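Side-chain contacts in transcriptional regulator, LacI family protein (Rhodococcus jostii, PDB 3K9C), which probably acts as a DNA-binding transcription factor of the LacI family that recognises regulatory sequences: residues Thr38-Asp43 against Ala246-Ala251; Ser47-Ser52 against Lys56-Ala61; Ala70-Thr75 against Asp80-Leu85; Thr115-His120 against Thr234-Asp239; Gly199-Leu204 against Arg209-Asp214. All blocks are in the same frame, centred on the assembly; numbering follows the deposited sequence.

Interaction 1: residues Thr38-Asp43 against Ala246-Ala251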
# COMPACT_ATOMS: atom_id res chain seq x y z
N THR B 38 18.99 1.15 12.31
CA THR B 38 19.40 0.17 13.31
C THR B 38 20.88 -0.17 13.20
O THR B 38 21.57 -0.30 14.20
CB THR B 38 18.59 -1.12 13.17
OG1 THR B 38 17.22 -0.86 13.48
CG2 THR B 38 19.12 -2.20 14.11
N ARG B 39 21.37 -0.31 11.97
CA ARG B 39 22.77 -0.63 11.77
C ARG B 39 23.66 0.47 12.33
O ARG B 39 24.82 0.22 12.66
CB ARG B 39 23.06 -0.85 10.27
CG ARG B 39 22.43 -2.13 9.70
CD ARG B 39 23.08 -2.57 8.40
NE ARG B 39 22.77 -1.67 7.29
CZ ARG B 39 21.63 -1.66 6.62
NH1 ARG B 39 20.67 -2.52 6.94
NH2 ARG B 39 21.44 -0.81 5.62
N ARG B 40 23.12 1.68 12.46
CA ARG B 40 23.89 2.80 12.99
C ARG B 40 23.57 3.10 14.45
O ARG B 40 24.10 4.05 15.02
CB ARG B 40 23.65 4.06 12.15
CG ARG B 40 23.77 3.84 10.66
CD ARG B 40 25.19 3.53 10.24
NE ARG B 40 25.87 4.71 9.70
CZ ARG B 40 26.29 5.74 10.44
NH1 ARG B 40 26.10 5.73 11.75
NH2 ARG B 40 26.89 6.77 9.86
N GLY B 41 22.70 2.29 15.05
CA GLY B 41 22.35 2.50 16.45
C GLY B 41 21.29 3.56 16.69
O GLY B 41 21.25 4.18 17.75
N TYR B 42 20.42 3.77 15.71
CA TYR B 42 19.35 4.76 15.83
C TYR B 42 17.97 4.15 15.71
O TYR B 42 17.76 3.16 15.01
CB TYR B 42 19.50 5.82 14.75
CG TYR B 42 20.45 6.93 15.11
CD1 TYR B 42 19.97 8.17 15.53
CD2 TYR B 42 21.83 6.75 15.01
CE1 TYR B 42 20.84 9.20 15.86
CE2 TYR B 42 22.71 7.78 15.34
CZ TYR B 42 22.20 9.00 15.76
OH TYR B 42 23.06 10.03 16.06
N ASP B 43 17.01 4.75 16.41
CA ASP B 43 15.64 4.29 16.32
C ASP B 43 14.94 5.25 15.37
O ASP B 43 15.44 6.34 15.08
CB ASP B 43 14.96 4.31 17.69
CG ASP B 43 15.32 3.11 18.54
OD1 ASP B 43 15.27 1.98 18.02
OD2 ASP B 43 15.63 3.30 19.73
N ALA B 246 21.78 6.12 2.40
CA ALA B 246 22.34 7.44 2.10
C ALA B 246 21.59 8.53 2.85
O ALA B 246 22.20 9.49 3.34
CB ALA B 246 22.29 7.69 0.61
N ALA B 247 20.27 8.40 2.94
CA ALA B 247 19.47 9.38 3.65
C ALA B 247 19.83 9.38 5.13
O ALA B 247 19.99 10.44 5.74
CB ALA B 247 17.98 9.08 3.45
N VAL B 248 19.96 8.18 5.71
CA VAL B 248 20.31 8.05 7.13
C VAL B 248 21.72 8.62 7.39
O VAL B 248 21.90 9.36 8.36
CB VAL B 248 20.26 6.57 7.61
CG1 VAL B 248 20.95 6.43 8.97
CG2 VAL B 248 18.81 6.13 7.75
N ASP B 249 22.69 8.28 6.54
CA ASP B 249 24.06 8.78 6.70
C ASP B 249 24.11 10.30 6.54
O ASP B 249 24.82 10.98 7.27
CB ASP B 249 25.00 8.14 5.69
CG ASP B 249 25.30 6.69 6.01
OD1 ASP B 249 25.56 6.38 7.19
OD2 ASP B 249 25.30 5.85 5.07
N GLY B 250 23.37 10.82 5.56
CA GLY B 250 23.34 12.25 5.35
C GLY B 250 22.79 12.95 6.58
O GLY B 250 23.29 14.01 6.98
N ALA B 251 21.77 12.37 7.19
CA ALA B 251 21.17 12.95 8.38
C ALA B 251 22.14 12.87 9.56
O ALA B 251 22.32 13.85 10.28
CB ALA B 251 19.87 12.23 8.73
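Arg40 and Asp249 form the one salt bridge between these two segments, and a single carboxylate oxygen carries it. OD1 of Asp249 sits at the edge of the guanidinium, near its plane, where it takes both NE and NH2 of Arg40, each at 3.0 Å. Because one oxygen is shared by two N-H groups, neither bond is straight: the N-H...O angles are 131° and 130°, and both count as weak hydrogen bonds. The guanidinium and carboxylate planes are turned 40° apart, and the two side chains cross at about a right angle.

The arginine chain is folded to get there. Bends at chi2 and chi3 turn the edge that carries NE and NH2 to Asp249.

The apolar share is small. CG of Arg40 lies 4.2 Å from CG1 of Val248, the two side chains sliding past each other in opposite directions, and Arg40 also rests on Leu252 one turn further on.

In the backbone, Gly41 closes the end of helix 24-39 with a Schellman motif, and the chain goes on into the strand. Next door, Arg39 makes a second salt bridge to helix 240-255, with Glu245.

The chemistry is that of a surface ion pair laid over a slight apolar base: Arg40 is exposed, so solvent probably screens the attraction, which ties the helix-strand turn to helix 240-255 across 203 residues of sequence.

Interaction 2: residues Ser47-Ser52 against Lys56-Ala61; sequences SAVAPS and KVAVQA
Ser47 and Ala58 mark the closest approach of the backbones, CA to CA 5.4 Å, where strand 47-49 and helix 56-61 run almost exactly antiparallel at 175° with their axes 7.4 Å apart. Two small residues meet here. With OG anti to the backbone N, the serine hydroxyl reaches the helix and donates to the carbonyl O of Ala58 at 2.6 Å. The approach is from the side of the carbonyl, at a C=O...OG angle of 108° and tilted 34° from its plane. OG of Ser47 also has Ala61 CB at 3.8 Å, and Arg53 adds a weak hydrogen bond to it from the intervening loop.

Ala58 CB fits against the strand, 3.6 Å from the carbonyl O of Ala48 and 3.9 Å from CG2 of Val49. A valine in place of Ser47 would probably leave the Ala58 carbonyl without this donor and put a methyl against it instead.

Tyr34 of the second subunit bonds to the backbone N of Ala48. Strand 42-49, helix 55-63 and strand 67-73 form a beta-alpha-beta unit, a crossover between parallel strands of the sheet, as in the periplasmic binding protein-like fold.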
# COMPACT_ATOMS: atom_id res chain seq x y z
N SER B 47 5.97 9.47 11.25
CA SER B 47 4.87 10.41 11.40
C SER B 47 4.27 10.34 10.01
O SER B 47 4.92 10.72 9.02
CB SER B 47 5.35 11.83 11.69
OG SER B 47 4.24 12.68 11.89
N ALA B 48 3.04 9.84 9.92
CA ALA B 48 2.41 9.66 8.62
C ALA B 48 1.58 10.80 8.06
O ALA B 48 0.92 11.54 8.79
CB ALA B 48 1.56 8.39 8.64
N VAL B 49 1.63 10.94 6.74
CA VAL B 49 0.85 11.93 6.03
C VAL B 49 -0.25 11.13 5.33
O VAL B 49 0.02 10.06 4.76
CB VAL B 49 1.71 12.69 4.98
CG1 VAL B 49 0.82 13.61 4.14
CG2 VAL B 49 2.80 13.50 5.67
N ALA B 50 -1.48 11.63 5.39
CA ALA B 50 -2.64 10.99 4.75
C ALA B 50 -3.66 12.07 4.41
O ALA B 50 -3.54 13.20 4.87
CB ALA B 50 -3.25 9.97 5.69
N PRO B 51 -4.68 11.74 3.59
CA PRO B 51 -5.68 12.74 3.23
C PRO B 51 -6.22 13.54 4.41
O PRO B 51 -6.39 14.75 4.32
CB PRO B 51 -6.77 11.92 2.53
CG PRO B 51 -5.97 10.82 1.88
CD PRO B 51 -5.00 10.43 2.98
N SER B 52 -6.49 12.86 5.53
CA SER B 52 -7.01 13.55 6.69
C SER B 52 -5.92 14.00 7.66
O SER B 52 -6.21 14.40 8.78
CB SER B 52 -8.04 12.68 7.44
OG SER B 52 -7.44 11.53 8.00
N LYS B 56 1.88 19.12 7.26
CA LYS B 56 2.20 20.14 8.25
C LYS B 56 1.92 19.57 9.65
O LYS B 56 2.71 19.76 10.58
CB LYS B 56 1.33 21.38 8.00
CG LYS B 56 1.67 22.58 8.87
CD LYS B 56 0.72 23.75 8.60
CE LYS B 56 -0.70 23.44 9.08
NZ LYS B 56 -1.69 24.51 8.73
N VAL B 57 0.80 18.87 9.78
CA VAL B 57 0.41 18.27 11.06
C VAL B 57 1.39 17.16 11.45
O VAL B 57 1.77 17.02 12.61
CB VAL B 57 -1.01 17.68 10.97
CG1 VAL B 57 -1.37 16.96 12.27
CG2 VAL B 57 -2.02 18.80 10.68
N ALA B 58 1.81 16.38 10.46
CA ALA B 58 2.73 15.29 10.69
C ALA B 58 4.09 15.81 11.18
O ALA B 58 4.68 15.24 12.10
CB ALA B 58 2.91 14.49 9.41
N VAL B 59 4.58 16.88 10.56
CA VAL B 59 5.88 17.42 10.97
C VAL B 59 5.83 17.98 12.38
O VAL B 59 6.72 17.69 13.18
CB VAL B 59 6.39 18.51 10.00
CG1 VAL B 59 7.75 19.02 10.46
CG2 VAL B 59 6.50 17.95 8.57
N GLN B 60 4.81 18.77 12.70
CA GLN B 60 4.71 19.33 14.05
C GLN B 60 4.72 18.19 15.06
O GLN B 60 5.25 18.33 16.16
CB GLN B 60 3.42 20.15 14.21
CG GLN B 60 3.24 21.20 13.13
CD GLN B 60 1.98 22.01 13.31
OE1 GLN B 60 0.98 21.53 13.85
NE2 GLN B 60 2.01 23.26 12.83
N ALA B 61 4.12 17.07 14.67
CA ALA B 61 4.07 15.89 15.53
C ALA B 61 5.49 15.41 15.85
O ALA B 61 5.77 15.02 16.99
CB ALA B 61 3.29 14.78 14.85

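Interaction 3: residues Ala70-Thr75 against Asp80-Leu85; sequences AILLGT and DELGAL
Leu72 and Leu85 meet tip to tip, CD1 of the first 3.8 Å from CD2 of the second, and this methyl pair is the nearest approach between strand and helix. The same CD1 of Leu72 also has CD2 of Leu82 at 4.2 Å, but here the two side chains slide past one another in opposite directions. One leucine from the strand therefore touches two from the helix, three residues apart on one face. Earlier in the strand, Ala70 CB reaches CD2 of Leu85 at 4.4 Å, a looser touch. No hydrogen bond crosses between the segments; the contact between them is apolar.

The first torsions set up the meeting. Leu85 has CG anti to its own N (chi1 174°), which sends its branch outward to the strand, while Leu82 has CG anti to the carbonyl carbon, and only the end of its chain leans in. With the segment axes 11.7 Å apart and running at 158°, close to antiparallel, long side chains from both sides fill the distance.

Around this core, Phe77 from the connecting loop packs on both Leu72 and Leu82, and Val18 of strand 13-20 lies against Leu72. Val93 of the next strand touches Leu82. At the strand's exit, Thr75 OG1 is hydrogen-bonded to Glu55 and to the backbone N of Phe77, which helps fix the course of the loop leading into the helix.

Strand 67-73, helix 79-86 and strand 91-94 make up a beta-alpha-beta unit, the parallel crossover on which this Rossmann-like, periplasmic binding protein type of subdomain is built.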
# COMPACT_ATOMS: atom_id res chain seq x y z
N ALA B 70 15.19 15.30 10.85
CA ALA B 70 13.91 15.03 10.22
C ALA B 70 14.16 14.68 8.76
O ALA B 70 14.72 15.49 8.02
CB ALA B 70 12.99 16.25 10.33
N ILE B 71 13.76 13.48 8.38
CA ILE B 71 13.88 13.00 7.00
C ILE B 71 12.47 13.00 6.39
O ILE B 71 11.60 12.24 6.82
CB ILE B 71 14.45 11.58 6.97
CG1 ILE B 71 15.87 11.57 7.52
CG2 ILE B 71 14.39 11.02 5.56
CD1 ILE B 71 16.43 10.19 7.74
N LEU B 72 12.25 13.85 5.40
CA LEU B 72 10.95 13.95 4.75
C LEU B 72 10.93 13.25 3.40
O LEU B 72 11.65 13.64 2.47
CB LEU B 72 10.56 15.43 4.56
CG LEU B 72 10.72 16.41 5.74
CD1 LEU B 72 10.14 17.76 5.34
CD2 LEU B 72 10.02 15.89 6.98
N LEU B 73 10.11 12.21 3.27
CA LEU B 73 10.02 11.49 2.00
C LEU B 73 9.06 12.18 1.03
O LEU B 73 7.88 12.34 1.33
CB LEU B 73 9.57 10.05 2.24
CG LEU B 73 10.32 9.23 3.29
CD1 LEU B 73 9.94 7.75 3.14
CD2 LEU B 73 11.82 9.41 3.13
N GLY B 74 9.57 12.61 -0.11
CA GLY B 74 8.74 13.27 -1.11
C GLY B 74 7.91 14.42 -0.58
O GLY B 74 6.75 14.59 -0.97
N THR B 75 8.48 15.23 0.30
CA THR B 75 7.78 16.37 0.88
C THR B 75 7.30 17.40 -0.14
O THR B 75 7.91 17.57 -1.20
CB THR B 75 8.67 17.08 1.93
OG1 THR B 75 7.92 18.13 2.57
CG2 THR B 75 9.90 17.68 1.27
N ASP B 80 9.87 28.22 2.31
CA ASP B 80 9.55 28.78 3.62
C ASP B 80 9.29 27.74 4.70
O ASP B 80 9.85 27.82 5.80
CB ASP B 80 8.33 29.70 3.49
CG ASP B 80 8.45 30.65 2.31
OD1 ASP B 80 8.46 30.17 1.15
OD2 ASP B 80 8.55 31.88 2.53
N GLU B 81 8.44 26.76 4.40
CA GLU B 81 8.12 25.71 5.36
C GLU B 81 9.38 24.90 5.68
O GLU B 81 9.62 24.56 6.84
CB GLU B 81 7.04 24.79 4.78
CG GLU B 81 5.72 25.50 4.49
CD GLU B 81 4.73 24.62 3.75
OE1 GLU B 81 5.01 24.25 2.59
OE2 GLU B 81 3.67 24.31 4.33
N LEU B 82 10.18 24.60 4.67
CA LEU B 82 11.42 23.85 4.88
C LEU B 82 12.35 24.69 5.75
O LEU B 82 12.91 24.19 6.73
CB LEU B 82 12.11 23.56 3.55
CG LEU B 82 11.59 22.37 2.76
CD1 LEU B 82 12.26 22.31 1.39
CD2 LEU B 82 11.87 21.09 3.54
N GLY B 83 12.51 25.96 5.39
CA GLY B 83 13.37 26.84 6.15
C GLY B 83 13.02 26.83 7.62
O GLY B 83 13.88 26.61 8.47
N ALA B 84 11.75 27.06 7.93
CA ALA B 84 11.29 27.08 9.31
C ALA B 84 11.63 25.76 10.01
O ALA B 84 12.00 25.75 11.18
CB ALA B 84 9.80 27.34 9.37
N LEU B 85 11.48 24.66 9.29
CA LEU B 85 11.78 23.35 9.86
C LEU B 85 13.27 23.18 10.11
O LEU B 85 13.68 22.66 11.15
CB LEU B 85 11.29 22.24 8.92
CG LEU B 85 11.69 20.83 9.36
CD1 LEU B 85 11.01 20.51 10.68
CD2 LEU B 85 11.29 19.81 8.29

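Interaction 4: residues Thr115-His120 against Thr234-Asp239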
# COMPACT_ATOMS: atom_id res chain seq x y z
N THR B 115 15.36 8.48 -19.22
CA THR B 115 16.14 8.32 -20.45
C THR B 115 16.40 6.82 -20.66
O THR B 115 16.37 6.34 -21.80
CB THR B 115 17.49 9.08 -20.39
OG1 THR B 115 17.25 10.46 -20.12
CG2 THR B 115 18.23 8.98 -21.71
N LEU B 116 16.65 6.09 -19.58
CA LEU B 116 16.88 4.64 -19.68
C LEU B 116 15.63 3.96 -20.23
O LEU B 116 15.71 3.08 -21.08
CB LEU B 116 17.20 4.04 -18.30
CG LEU B 116 18.53 4.41 -17.64
CD1 LEU B 116 18.58 3.85 -16.23
CD2 LEU B 116 19.70 3.88 -18.49
N ALA B 117 14.47 4.37 -19.71
CA ALA B 117 13.19 3.83 -20.15
C ALA B 117 13.03 4.08 -21.65
O ALA B 117 12.70 3.17 -22.40
CB ALA B 117 12.03 4.50 -19.37
N VAL B 118 13.27 5.32 -22.09
CA VAL B 118 13.15 5.66 -23.51
C VAL B 118 14.17 4.92 -24.36
O VAL B 118 13.82 4.37 -25.40
CB VAL B 118 13.31 7.19 -23.76
CG1 VAL B 118 13.46 7.46 -25.27
CG2 VAL B 118 12.09 7.93 -23.23
N ASP B 119 15.43 4.89 -23.93
CA ASP B 119 16.46 4.18 -24.70
C ASP B 119 16.05 2.72 -24.88
O ASP B 119 16.16 2.16 -25.97
CB ASP B 119 17.81 4.25 -23.99
CG ASP B 119 18.39 5.65 -23.97
OD1 ASP B 119 17.94 6.50 -24.76
OD2 ASP B 119 19.32 5.90 -23.17
N HIS B 120 15.56 2.10 -23.81
CA HIS B 120 15.13 0.72 -23.85
C HIS B 120 14.03 0.51 -24.89
O HIS B 120 14.08 -0.44 -25.68
CB HIS B 120 14.62 0.28 -22.47
CG HIS B 120 13.92 -1.04 -22.46
ND1 HIS B 120 14.55 -2.22 -22.80
CD2 HIS B 120 12.65 -1.37 -22.15
CE1 HIS B 120 13.70 -3.22 -22.71
NE2 HIS B 120 12.53 -2.73 -22.32
N THR B 234 8.08 -4.07 -16.20
CA THR B 234 9.39 -3.53 -16.54
C THR B 234 9.33 -2.16 -15.87
O THR B 234 8.34 -1.43 -16.01
CB THR B 234 9.56 -3.37 -18.07
OG1 THR B 234 9.62 -4.66 -18.67
CG2 THR B 234 10.83 -2.59 -18.40
N THR B 235 10.39 -1.80 -15.15
CA THR B 235 10.40 -0.54 -14.41
C THR B 235 11.81 -0.00 -14.20
O THR B 235 12.79 -0.64 -14.57
CB THR B 235 9.73 -0.74 -13.03
OG1 THR B 235 9.53 0.51 -12.39
CG2 THR B 235 10.61 -1.62 -12.15
N ILE B 236 11.89 1.17 -13.59
CA ILE B 236 13.17 1.81 -13.31
C ILE B 236 13.39 1.86 -11.81
O ILE B 236 12.61 2.47 -11.07
CB ILE B 236 13.20 3.25 -13.86
CG1 ILE B 236 13.14 3.20 -15.39
CG2 ILE B 236 14.44 3.96 -13.39
CD1 ILE B 236 12.86 4.51 -16.00
N SER B 237 14.45 1.20 -11.35
CA SER B 237 14.76 1.17 -9.92
C SER B 237 15.50 2.40 -9.45
O SER B 237 16.33 2.96 -10.17
CB SER B 237 15.59 -0.06 -9.57
OG SER B 237 16.12 0.06 -8.26
N GLN B 238 15.20 2.82 -8.23
CA GLN B 238 15.85 3.96 -7.61
C GLN B 238 16.74 3.42 -6.51
O GLN B 238 17.39 4.18 -5.78
CB GLN B 238 14.81 4.89 -7.00
CG GLN B 238 13.82 5.45 -7.98
CD GLN B 238 13.31 6.80 -7.53
OE1 GLN B 238 14.09 7.74 -7.35
NE2 GLN B 238 12.00 6.91 -7.34
N ASP B 239 16.77 2.10 -6.39
CA ASP B 239 17.57 1.41 -5.39
C ASP B 239 17.23 1.90 -4.00
O ASP B 239 18.02 2.60 -3.36
CB ASP B 239 19.06 1.62 -5.65
CG ASP B 239 19.92 0.55 -5.02
OD1 ASP B 239 19.61 0.14 -3.87
OD2 ASP B 239 20.90 0.11 -5.65
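Ala117 and Ile236 make the tight part of this contact: CB of the alanine lies 3.5 Å from CD1 of the isoleucine, closer than carbons usually pack. Ile236 gets there with CG1 anti to the carbonyl carbon (chi1 -66°) and CD1 extended beyond it, an arrangement that presses the end methyl on the helix and brings it within 4.0 Å of the backbone N of Ala117 as well. The short alanine side chain lets Ile236 come close, with the CA atoms of the two residues 7.1 Å apart.

The rest is looser. CG2 of Thr234 stands 4.3 Å from NE2 of His120 and meets the ring obliquely. The polar ends of this pair look elsewhere: NE2 of His120 and OG1 of Thr234 are both hydrogen-bonded to the hydroxyl of Thr275, which thus bridges them. Leu116, partly exposed, flanks the strand at longer range without closing on it, and no hydrogen bond joins the two segments.

Beyond Ile236, Ser237 OG accepts from the backbone N of Asp239 at 2.8 Å, an ST turn, and Asp239, at the N-cap of helix 240-255, takes the backbone N of His242 on its OD1.

Strand 235-237 pairs with strand 262-270 at the edge of the seven-stranded sheet. Helix 110-123 lies against it, with Leu269 touching His120, while Val118 turns to Phe147, Ala150 and Met151 of helix 140-153.

Interaction 5: residues Gly199-Leu204 against Arg209-Asp214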
# COMPACT_ATOMS: atom_id res chain seq x y z
N GLY B 199 -2.49 1.05 -13.33
CA GLY B 199 -3.76 1.46 -13.93
C GLY B 199 -3.74 1.37 -15.44
O GLY B 199 -4.77 1.10 -16.08
N VAL B 200 -2.57 1.61 -16.02
CA VAL B 200 -2.39 1.55 -17.46
C VAL B 200 -2.60 0.11 -17.91
O VAL B 200 -3.30 -0.15 -18.88
CB VAL B 200 -0.96 2.00 -17.85
CG1 VAL B 200 -0.73 1.76 -19.34
CG2 VAL B 200 -0.76 3.48 -17.49
N LEU B 201 -1.97 -0.83 -17.20
CA LEU B 201 -2.10 -2.25 -17.51
C LEU B 201 -3.52 -2.74 -17.30
O LEU B 201 -4.02 -3.55 -18.08
CB LEU B 201 -1.16 -3.08 -16.63
CG LEU B 201 0.34 -2.90 -16.85
CD1 LEU B 201 1.11 -3.60 -15.74
CD2 LEU B 201 0.73 -3.45 -18.22
N ASP B 202 -4.17 -2.26 -16.23
CA ASP B 202 -5.54 -2.65 -15.92
C ASP B 202 -6.48 -2.26 -17.05
O ASP B 202 -7.37 -3.03 -17.43
CB ASP B 202 -6.06 -1.97 -14.65
CG ASP B 202 -5.26 -2.34 -13.43
OD1 ASP B 202 -4.74 -3.47 -13.35
OD2 ASP B 202 -5.19 -1.48 -12.52
N LEU B 203 -6.30 -1.06 -17.58
CA LEU B 203 -7.14 -0.57 -18.66
C LEU B 203 -6.86 -1.32 -19.95
O LEU B 203 -7.79 -1.76 -20.63
CB LEU B 203 -6.89 0.92 -18.91
CG LEU B 203 -7.72 1.44 -20.09
CD1 LEU B 203 -9.16 1.57 -19.63
CD2 LEU B 203 -7.20 2.78 -20.58
N LEU B 204 -5.58 -1.47 -20.28
CA LEU B 204 -5.18 -2.16 -21.50
C LEU B 204 -5.70 -3.59 -21.59
O LEU B 204 -6.17 -4.02 -22.64
CB LEU B 204 -3.66 -2.15 -21.64
CG LEU B 204 -3.01 -0.81 -21.99
CD1 LEU B 204 -1.50 -0.97 -22.08
CD2 LEU B 204 -3.56 -0.32 -23.33
N ARG B 209 -6.39 -5.37 -25.19
CA ARG B 209 -5.07 -5.21 -25.78
C ARG B 209 -4.02 -5.95 -24.96
O ARG B 209 -4.06 -5.93 -23.73
CB ARG B 209 -4.72 -3.73 -25.90
CG ARG B 209 -5.67 -2.97 -26.81
CD ARG B 209 -5.23 -1.53 -26.98
NE ARG B 209 -6.10 -0.78 -27.88
CZ ARG B 209 -7.38 -0.51 -27.64
NH1 ARG B 209 -7.95 -0.92 -26.52
NH2 ARG B 209 -8.08 0.19 -28.52
N ASP B 210 -3.10 -6.62 -25.65
CA ASP B 210 -2.05 -7.38 -24.98
C ASP B 210 -0.80 -6.57 -24.70
O ASP B 210 -0.40 -5.71 -25.49
CB ASP B 210 -1.64 -8.61 -25.80
CG ASP B 210 -2.73 -9.65 -25.92
OD1 ASP B 210 -3.35 -9.98 -24.88
OD2 ASP B 210 -2.95 -10.15 -27.04
N VAL B 211 -0.19 -6.87 -23.56
CA VAL B 211 1.04 -6.23 -23.15
C VAL B 211 2.02 -7.38 -22.95
O VAL B 211 1.74 -8.32 -22.21
CB VAL B 211 0.86 -5.45 -21.82
CG1 VAL B 211 2.20 -4.89 -21.35
CG2 VAL B 211 -0.13 -4.32 -22.02
N PRO B 212 3.19 -7.32 -23.60
CA PRO B 212 3.66 -6.26 -24.50
C PRO B 212 3.30 -6.43 -25.99
O PRO B 212 3.58 -5.55 -26.79
CB PRO B 212 5.17 -6.30 -24.29
CG PRO B 212 5.42 -7.78 -24.22
CD PRO B 212 4.27 -8.30 -23.35
N ALA B 213 2.72 -7.57 -26.35
CA ALA B 213 2.36 -7.84 -27.74
C ALA B 213 1.87 -6.60 -28.50
O ALA B 213 2.49 -6.17 -29.48
CB ALA B 213 1.30 -8.93 -27.80
N ASP B 214 0.76 -6.02 -28.05
CA ASP B 214 0.22 -4.83 -28.70
C ASP B 214 0.92 -3.55 -28.25
O ASP B 214 1.37 -2.76 -29.08
CB ASP B 214 -1.28 -4.72 -28.43
CG ASP B 214 -2.09 -5.76 -29.17
OD1 ASP B 214 -1.99 -5.82 -30.41
OD2 ASP B 214 -2.83 -6.53 -28.52
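Leu201 and Leu204 both hold CG anti to the carbonyl carbon (chi1 -67° and -72°), which swings their ends from the helix toward the returning loop, where Val211 spreads its two methyls to receive them. With CG1 anti to the backbone N, the valine offers CG1 to Leu201 and CG2 to Leu204: CD2 of Leu201 lies 3.7 Å from CG1 of Val211, and CD1 of Leu204 lies 3.6 Å from its CG2. Each leucine crosses the valine at about a right angle. CD2 of Leu201 also lies 4.0 Å from CG2 of Val211, near both methyls of the valine.

Arg209 contributes its stem. The chain is extended from CG to NE, and its CD passes 4.2 Å from CD2 of Leu204. In the backbone, Arg209 N donates to Leu204 O at 2.9 Å, which brings the chain back beside the last turn of helix 194-206.

The loop has a fastening of its own: Asp214 OD2 uses its anti lone pair to take the backbone N of Asp210 at 2.9 Å, over a turn that includes the cis peptide before Pro212. Val217 of strand 216-218 and Met176 of helix 169-181 close round Leu204.

The contact is thus chiefly apolar, its one cross-segment hydrogen bond satisfying a carbonyl near the helix end, and burial of the two leucines against the partly exposed valine probably contributes most of its stability.

Overall arrangement
Interactions 1, 2 and 3 gather round the seven-stranded sheet; interaction 4 reaches the same sheet at its other end, and interaction 5 belongs to the four-stranded parallel sheet. Interactions 2 and 3 follow in series with centres 12 Å apart and touch through Val59 and Leu85. Interaction 1 shares strand 42-49 with interaction 2, touches interaction 3 through Ile71, and closes a chain loop that encloses all the others. Interaction 4 lies 28 Å from interaction 1, centre to centre, though strand 235-237 leads straight into helix 240-255; interaction 5 is nested inside the loop closed by interaction 4, their centres 18 Å apart. Late chain segments thus return to the first subdomain, as expected for a two-lobed periplasmic binding protein-like fold.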